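Local coordinates for protein pyruvate formate-lyase 2 (Archaeoglobus fulgidus, PDB 2F3O) that is of uncertain function but belongs to the glycyl radical enzymes related to pyruvate formate-lyase and glycerol dehydratase, and probably acts as a lyase, at residues 323-335 with 753-765. Sequence-based numbering, arbitrary orientation.
Sequences EQYFSGQATNQAV and WSAYFVELSRPVQ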
ATOM      1  N   GLU A 323       2.969  42.122  16.225  1.00 57.69           N
ATOM      2  CA  GLU A 323       4.098  42.697  16.959  1.00 58.14           C
ATOM      3  C   GLU A 323       4.049  42.485  18.471  1.00 57.98           C
ATOM      4  O   GLU A 323       5.057  42.634  19.146  1.00 57.79           O
ATOM      5  CB  GLU A 323       4.215  44.190  16.687  1.00 58.23           C
ATOM      6  CG  GLU A 323       4.998  44.527  15.444  1.00 59.96           C
ATOM      7  CD  GLU A 323       6.469  44.202  15.567  1.00 62.13           C
ATOM      8  OE1 GLU A 323       7.052  44.357  16.675  1.00 62.92           O
ATOM      9  OE2 GLU A 323       7.039  43.798  14.534  1.00 63.24           O
ATOM     10  N   GLN A 324       2.878  42.170  19.010  1.00 57.80           N
ATOM     11  CA  GLN A 324       2.784  41.920  20.436  1.00 57.86           C
ATOM     12  C   GLN A 324       3.167  40.488  20.734  1.00 57.09           C
ATOM     13  O   GLN A 324       3.755  40.204  21.777  1.00 56.92           O
ATOM     14  CB  GLN A 324       1.369  42.185  20.947  1.00 57.97           C
ATOM     15  CG  GLN A 324       1.005  43.659  21.091  1.00 59.07           C
ATOM     16  CD  GLN A 324      -0.507  43.881  21.195  1.00 59.20           C
ATOM     17  OE1 GLN A 324      -1.278  42.937  21.422  1.00 60.84           O
ATOM     18  NE2 GLN A 324      -0.935  45.132  21.029  1.00 59.99           N
ATOM     19  N   TYR A 325       2.822  39.583  19.819  1.00 56.42           N
ATOM     20  CA  TYR A 325       3.028  38.158  20.054  1.00 55.57           C
ATOM     21  C   TYR A 325       4.375  37.704  19.521  1.00 55.40           C
ATOM     22  O   TYR A 325       4.881  36.657  19.916  1.00 55.07           O
ATOM     23  CB  TYR A 325       1.916  37.330  19.423  1.00 55.02           C
ATOM     24  CG  TYR A 325       0.561  37.457  20.079  1.00 54.43           C
ATOM     25  CD1 TYR A 325      -0.307  38.482  19.731  1.00 54.88           C
ATOM     26  CD2 TYR A 325       0.126  36.528  21.025  1.00 54.70           C
ATOM     27  CE1 TYR A 325      -1.577  38.600  20.328  1.00 55.37           C
ATOM     28  CE2 TYR A 325      -1.156  36.627  21.615  1.00 54.17           C
ATOM     29  CZ  TYR A 325      -1.991  37.673  21.265  1.00 54.18           C
ATOM     30  OH  TYR A 325      -3.236  37.801  21.819  1.00 52.89           O
ATOM     31  N   PHE A 326       4.967  38.500  18.634  1.00 55.52           N
ATOM     32  CA  PHE A 326       6.266  38.143  18.048  1.00 55.85           C
ATOM     33  C   PHE A 326       7.272  39.306  18.033  1.00 56.09           C
ATOM     34  O   PHE A 326       7.982  39.498  17.039  1.00 56.45           O
ATOM     35  CB  PHE A 326       6.087  37.571  16.633  1.00 55.51           C
ATOM     36  CG  PHE A 326       5.177  36.378  16.571  1.00 55.78           C
ATOM     37  CD1 PHE A 326       3.830  36.519  16.257  1.00 56.86           C
ATOM     38  CD2 PHE A 326       5.654  35.118  16.856  1.00 55.32           C
ATOM     39  CE1 PHE A 326       2.985  35.417  16.226  1.00 56.27           C
ATOM     40  CE2 PHE A 326       4.816  34.020  16.822  1.00 55.18           C
ATOM     41  CZ  PHE A 326       3.485  34.170  16.509  1.00 55.62           C
ATOM     42  N   SER A 327       7.343  40.052  19.141  1.00 55.94           N
ATOM     43  CA  SER A 327       8.154  41.278  19.238  1.00 55.62           C
ATOM     44  C   SER A 327       9.635  40.992  19.132  1.00 55.23           C
ATOM     45  O   SER A 327      10.101  39.958  19.598  1.00 55.61           O
ATOM     46  CB  SER A 327       7.904  41.978  20.578  1.00 55.89           C
ATOM     47  OG  SER A 327       8.024  43.386  20.457  1.00 55.92           O
ATOM     48  N   GLY A 328      10.379  41.896  18.517  1.00 54.37           N
ATOM     49  CA  GLY A 328      11.809  41.713  18.440  1.00 53.17           C
ATOM     50  C   GLY A 328      12.313  41.299  17.090  1.00 52.61           C
ATOM     51  O   GLY A 328      13.370  40.673  16.988  1.00 52.45           O
ATOM     52  N   GLN A 329      11.546  41.651  16.064  1.00 52.42           N
ATOM     53  CA  GLN A 329      11.956  41.489  14.669  1.00 52.36           C
ATOM     54  C   GLN A 329      12.382  40.063  14.324  1.00 52.09           C
ATOM     55  O   GLN A 329      13.502  39.817  13.862  1.00 52.38           O
ATOM     56  CB  GLN A 329      13.065  42.478  14.323  1.00 52.51           C
ATOM     57  CG  GLN A 329      12.658  43.919  14.501  1.00 52.92           C
ATOM     58  CD  GLN A 329      13.781  44.867  14.168  1.00 53.54           C
ATOM     59  OE1 GLN A 329      14.945  44.617  14.500  1.00 53.95           O
ATOM     60  NE2 GLN A 329      13.445  45.967  13.505  1.00 53.81           N
ATOM     61  N   ALA A 330      11.481  39.126  14.583  1.00 51.40           N
ATOM     62  CA  ALA A 330      11.811  37.716  14.528  1.00 50.39           C
ATOM     63  C   ALA A 330      11.670  37.179  13.122  1.00 49.68           C
ATOM     64  O   ALA A 330      10.582  37.152  12.553  1.00 49.57           O
ATOM     65  CB  ALA A 330      10.916  36.970  15.461  1.00 50.55           C
ATOM     66  N   THR A 331      12.784  36.780  12.540  1.00 48.95           N
ATOM     67  CA  THR A 331      12.743  36.102  11.258  1.00 48.10           C
ATOM     68  C   THR A 331      13.467  34.777  11.431  1.00 47.48           C
ATOM     69  O   THR A 331      12.882  33.713  11.233  1.00 47.57           O
ATOM     70  CB  THR A 331      13.389  36.935  10.142  1.00 48.10           C
ATOM     71  OG1 THR A 331      14.711  37.333  10.529  1.00 48.29           O
ATOM     72  CG2 THR A 331      12.551  38.169   9.862  1.00 48.55           C
ATOM     73  N   ASN A 332      14.743  34.868  11.790  1.00 46.45           N
ATOM     74  CA  ASN A 332      15.500  33.756  12.335  1.00 45.69           C
ATOM     75  C   ASN A 332      16.023  32.717  11.378  1.00 45.14           C
ATOM     76  O   ASN A 332      15.750  31.531  11.545  1.00 45.22           O
ATOM     77  CB  ASN A 332      14.789  33.135  13.534  1.00 45.58           C
ATOM     78  CG  ASN A 332      14.789  34.058  14.704  1.00 45.86           C
ATOM     79  OD1 ASN A 332      15.847  34.407  15.187  1.00 46.85           O
ATOM     80  ND2 ASN A 332      13.621  34.504  15.136  1.00 45.83           N
ATOM     81  N   GLN A 333      16.773  33.175  10.380  1.00 44.13           N
ATOM     82  CA  GLN A 333      17.570  32.277   9.572  1.00 43.42           C
ATOM     83  C   GLN A 333      18.629  31.712  10.480  1.00 42.72           C
ATOM     84  O   GLN A 333      19.578  32.393  10.812  1.00 42.86           O
ATOM     85  CB  GLN A 333      18.249  33.014   8.419  1.00 43.52           C
ATOM     86  CG  GLN A 333      17.317  33.420   7.307  1.00 43.22           C
ATOM     87  CD  GLN A 333      17.908  34.498   6.447  1.00 42.79           C
ATOM     88  OE1 GLN A 333      18.807  34.246   5.649  1.00 42.92           O
ATOM     89  NE2 GLN A 333      17.402  35.713   6.598  1.00 41.89           N
ATOM     90  N   ALA A 334      18.466  30.464  10.885  1.00 42.05           N
ATOM     91  CA  ALA A 334      19.358  29.892  11.859  1.00 41.56           C
ATOM     92  C   ALA A 334      20.571  29.224  11.243  1.00 41.18           C
ATOM     93  O   ALA A 334      20.577  28.861  10.079  1.00 41.31           O
ATOM     94  CB  ALA A 334      18.621  28.920  12.720  1.00 41.94           C
ATOM     95  N   VAL A 335      21.599  29.041  12.048  1.00 40.73           N
ATOM     96  CA  VAL A 335      22.784  28.382  11.578  1.00 40.36           C
ATOM     97  C   VAL A 335      23.177  27.409  12.694  1.00 40.35           C
ATOM     98  O   VAL A 335      23.042  27.756  13.866  1.00 40.61           O
ATOM     99  CB  VAL A 335      23.847  29.468  11.211  1.00 40.72           C
ATOM    100  CG1 VAL A 335      24.899  29.686  12.290  1.00 39.52           C
ATOM    101  CG2 VAL A 335      24.467  29.189   9.852  1.00 40.33           C
ATOM    102  N   TRP A 753      15.959  33.897  20.487  1.00 46.61           N
ATOM    103  CA  TRP A 753      16.582  34.640  19.387  1.00 45.71           C
ATOM    104  C   TRP A 753      17.081  36.005  19.806  1.00 45.86           C
ATOM    105  O   TRP A 753      16.638  36.556  20.809  1.00 46.22           O
ATOM    106  CB  TRP A 753      15.600  34.806  18.238  1.00 44.63           C
ATOM    107  CG  TRP A 753      14.542  35.825  18.424  1.00 43.84           C
ATOM    108  CD1 TRP A 753      14.446  37.020  17.783  1.00 42.27           C
ATOM    109  CD2 TRP A 753      13.385  35.734  19.281  1.00 44.23           C
ATOM    110  NE1 TRP A 753      13.309  37.684  18.177  1.00 41.81           N
ATOM    111  CE2 TRP A 753      12.644  36.925  19.105  1.00 42.58           C
ATOM    112  CE3 TRP A 753      12.905  34.765  20.183  1.00 42.93           C
ATOM    113  CZ2 TRP A 753      11.460  37.176  19.795  1.00 41.82           C
ATOM    114  CZ3 TRP A 753      11.728  35.020  20.862  1.00 42.17           C
ATOM    115  CH2 TRP A 753      11.014  36.211  20.656  1.00 42.52           C
ATOM    116  N   SER A 754      17.988  36.560  19.012  1.00 46.11           N
ATOM    117  CA  SER A 754      18.523  37.896  19.260  1.00 45.84           C
ATOM    118  C   SER A 754      17.663  39.037  18.730  1.00 46.03           C
ATOM    119  O   SER A 754      17.325  39.096  17.554  1.00 45.89           O
ATOM    120  CB  SER A 754      19.917  38.019  18.666  1.00 45.80           C
ATOM    121  OG  SER A 754      20.864  37.330  19.460  1.00 46.09           O
ATOM    122  N   ALA A 755      17.318  39.964  19.606  1.00 46.59           N
ATOM    123  CA  ALA A 755      16.671  41.196  19.164  1.00 47.11           C
ATOM    124  C   ALA A 755      17.446  42.415  19.649  1.00 47.44           C
ATOM    125  O   ALA A 755      18.109  42.367  20.698  1.00 47.47           O
ATOM    126  CB  ALA A 755      15.277  41.255  19.681  1.00 46.81           C
ATOM    127  N   TYR A 756      17.370  43.504  18.888  1.00 47.95           N
ATOM    128  CA  TYR A 756      17.878  44.790  19.370  1.00 48.07           C
ATOM    129  C   TYR A 756      16.877  45.279  20.394  1.00 49.28           C
ATOM    130  O   TYR A 756      15.699  45.434  20.075  1.00 49.47           O
ATOM    131  CB  TYR A 756      17.996  45.793  18.230  1.00 46.82           C
ATOM    132  CG  TYR A 756      19.044  45.428  17.228  1.00 44.96           C
ATOM    133  CD1 TYR A 756      20.341  45.140  17.625  1.00 43.66           C
ATOM    134  CD2 TYR A 756      18.744  45.382  15.878  1.00 44.00           C
ATOM    135  CE1 TYR A 756      21.310  44.802  16.704  1.00 43.29           C
ATOM    136  CE2 TYR A 756      19.702  45.051  14.946  1.00 43.55           C
ATOM    137  CZ  TYR A 756      20.978  44.765  15.367  1.00 44.04           C
ATOM    138  OH  TYR A 756      21.915  44.425  14.440  1.00 44.89           O
ATOM    139  N   PHE A 757      17.343  45.501  21.620  1.00 50.78           N
ATOM    140  CA  PHE A 757      16.478  45.850  22.746  1.00 52.47           C
ATOM    141  C   PHE A 757      15.455  46.932  22.417  1.00 53.27           C
ATOM    142  O   PHE A 757      14.319  46.880  22.883  1.00 53.32           O
ATOM    143  CB  PHE A 757      17.322  46.289  23.937  1.00 52.96           C
ATOM    144  CG  PHE A 757      16.516  46.634  25.145  1.00 54.37           C
ATOM    145  CD1 PHE A 757      16.114  45.645  26.021  1.00 56.23           C
ATOM    146  CD2 PHE A 757      16.151  47.954  25.413  1.00 55.53           C
ATOM    147  CE1 PHE A 757      15.358  45.964  27.156  1.00 57.57           C
ATOM    148  CE2 PHE A 757      15.390  48.278  26.531  1.00 56.32           C
ATOM    149  CZ  PHE A 757      15.004  47.286  27.412  1.00 56.12           C
ATOM    150  N   VAL A 758      15.886  47.900  21.609  1.00 54.40           N
ATOM    151  CA  VAL A 758      15.072  49.020  21.120  1.00 55.31           C
ATOM    152  C   VAL A 758      13.811  48.575  20.363  1.00 55.75           C
ATOM    153  O   VAL A 758      12.767  49.229  20.414  1.00 55.80           O
ATOM    154  CB  VAL A 758      15.962  49.926  20.228  1.00 55.37           C
ATOM    155  CG1 VAL A 758      15.139  50.954  19.438  1.00 55.91           C
ATOM    156  CG2 VAL A 758      17.015  50.599  21.083  1.00 55.36           C
ATOM    157  N   GLU A 759      13.897  47.426  19.705  1.00 56.35           N
ATOM    158  CA  GLU A 759      12.792  46.914  18.916  1.00 56.99           C
ATOM    159  C   GLU A 759      11.788  46.029  19.663  1.00 57.05           C
ATOM    160  O   GLU A 759      10.865  45.510  19.061  1.00 57.13           O
ATOM    161  CB  GLU A 759      13.343  46.215  17.682  1.00 56.82           C
ATOM    162  CG  GLU A 759      14.332  47.089  16.936  1.00 58.41           C
ATOM    163  CD  GLU A 759      13.672  48.299  16.237  1.00 61.52           C
ATOM    164  OE1 GLU A 759      14.413  49.212  15.807  1.00 62.56           O
ATOM    165  OE2 GLU A 759      12.422  48.346  16.098  1.00 62.71           O
ATOM    166  N   LEU A 760      11.965  45.878  20.967  1.00 57.34           N
ATOM    167  CA  LEU A 760      11.020  45.147  21.795  1.00 57.76           C
ATOM    168  C   LEU A 760      10.002  46.098  22.377  1.00 58.43           C
ATOM    169  O   LEU A 760      10.349  47.208  22.720  1.00 58.97           O
ATOM    170  CB  LEU A 760      11.765  44.483  22.936  1.00 57.45           C
ATOM    171  CG  LEU A 760      12.797  43.471  22.475  1.00 56.77           C
ATOM    172  CD1 LEU A 760      13.725  43.116  23.603  1.00 56.27           C
ATOM    173  CD2 LEU A 760      12.055  42.264  22.010  1.00 57.05           C
ATOM    174  N   SER A 761       8.754  45.658  22.512  1.00 59.42           N
ATOM    175  CA  SER A 761       7.670  46.486  23.067  1.00 60.23           C
ATOM    176  C   SER A 761       7.885  46.781  24.552  1.00 60.86           C
ATOM    177  O   SER A 761       8.726  46.146  25.179  1.00 60.54           O
ATOM    178  CB  SER A 761       6.327  45.782  22.879  1.00 60.30           C
ATOM    179  OG  SER A 761       6.241  44.634  23.711  1.00 60.37           O
ATOM    180  N   ARG A 762       7.136  47.746  25.098  1.00 61.93           N
ATOM    181  CA  ARG A 762       7.241  48.112  26.534  1.00 62.87           C
ATOM    182  C   ARG A 762       7.008  46.945  27.472  1.00 62.56           C
ATOM    183  O   ARG A 762       7.836  46.744  28.360  1.00 62.39           O
ATOM    184  CB  ARG A 762       6.325  49.278  26.958  1.00 63.40           C
ATOM    185  CG  ARG A 762       6.283  50.434  26.012  1.00 66.39           C
ATOM    186  CD  ARG A 762       7.103  51.624  26.499  1.00 70.70           C
ATOM    187  NE  ARG A 762       7.115  52.675  25.476  1.00 73.83           N
ATOM    188  CZ  ARG A 762       6.113  53.530  25.239  1.00 74.89           C
ATOM    189  NH1 ARG A 762       4.990  53.494  25.960  1.00 75.00           N
ATOM    190  NH2 ARG A 762       6.238  54.435  24.273  1.00 74.89           N
ATOM    191  N   PRO A 763       5.892  46.178  27.290  1.00 62.62           N
ATOM    192  CA  PRO A 763       5.790  45.001  28.154  1.00 62.77           C
ATOM    193  C   PRO A 763       6.973  44.032  28.038  1.00 63.13           C
ATOM    194  O   PRO A 763       7.423  43.510  29.055  1.00 63.00           O
ATOM    195  CB  PRO A 763       4.475  44.347  27.699  1.00 62.41           C
ATOM    196  CG  PRO A 763       3.675  45.461  27.163  1.00 61.92           C
ATOM    197  CD  PRO A 763       4.690  46.287  26.433  1.00 62.32           C
ATOM    198  N   VAL A 764       7.496  43.831  26.828  1.00 63.80           N
ATOM    199  CA  VAL A 764       8.586  42.873  26.643  1.00 64.36           C
ATOM    200  C   VAL A 764       9.908  43.402  27.200  1.00 65.00           C
ATOM    201  O   VAL A 764      10.623  42.658  27.858  1.00 65.29           O
ATOM    202  CB  VAL A 764       8.703  42.375  25.178  1.00 64.21           C
ATOM    203  CG1 VAL A 764       9.889  41.438  25.008  1.00 63.83           C
ATOM    204  CG2 VAL A 764       7.438  41.648  24.776  1.00 64.12           C
ATOM    205  N   GLN A 765      10.194  44.689  26.984  1.00 65.56           N
ATOM    206  CA  GLN A 765      11.371  45.362  27.559  1.00 65.89           C
ATOM    207  C   GLN A 765      11.422  45.301  29.081  1.00 66.32           C
ATOM    208  O   GLN A 765      12.476  45.016  29.670  1.00 66.33           O
ATOM    209  CB  GLN A 765      11.395  46.829  27.154  1.00 65.98           C
ATOM    210  CG  GLN A 765      11.897  47.086  25.757  1.00 65.68           C
ATOM    211  CD  GLN A 765      12.047  48.554  25.474  1.00 63.44           C
ATOM    212  OE1 GLN A 765      11.570  49.394  26.230  1.00 62.12           O
ATOM    213  NE2 GLN A 765      12.714  48.875  24.375  1.00 63.50           N
TER
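W753 and S761 make the two hydrogen bonds that tie segment 753-765 to the loop leaving helix 322-325. The indole NE1 of W753 gives its hydrogen to G328 O (3.2 Å), which lies almost in the ring plane, although the donor stands well above the carbonyl plane. Farther on, S761 N donates to S327 OG (3.1 Å) just before helix 762-770, whose N-cap is S761.

Around the indole, A330 CB touches the ring obliquely, 3.7 Å from NE1. The N332 amide stands nearly upright to the ring (84°), OD1 close to W753 CB; Q366 donates to that oxygen, and ND2 is hydrogen-bonded to a glycerol, probably from the crystallisation liquor. With CG between the backbone N and the carbonyl carbon (chi1 76°), the indole edge is turned to the S327 and G328 carbonyls.

G328 CA packs against L760 CD2 (3.6 Å). Beside it, the Q329 amide stacks on the E759 carboxylate, planes 4° apart, while N99 bonds to both.

An alanine in place of W753 would probably leave G328 O without this donor and open a gap beside A330 and N332. Two bonds, from an indole and a backbone N-H, thus join the loop to the segment directly after G752, the predicted radical site, which carries no radical in this structure.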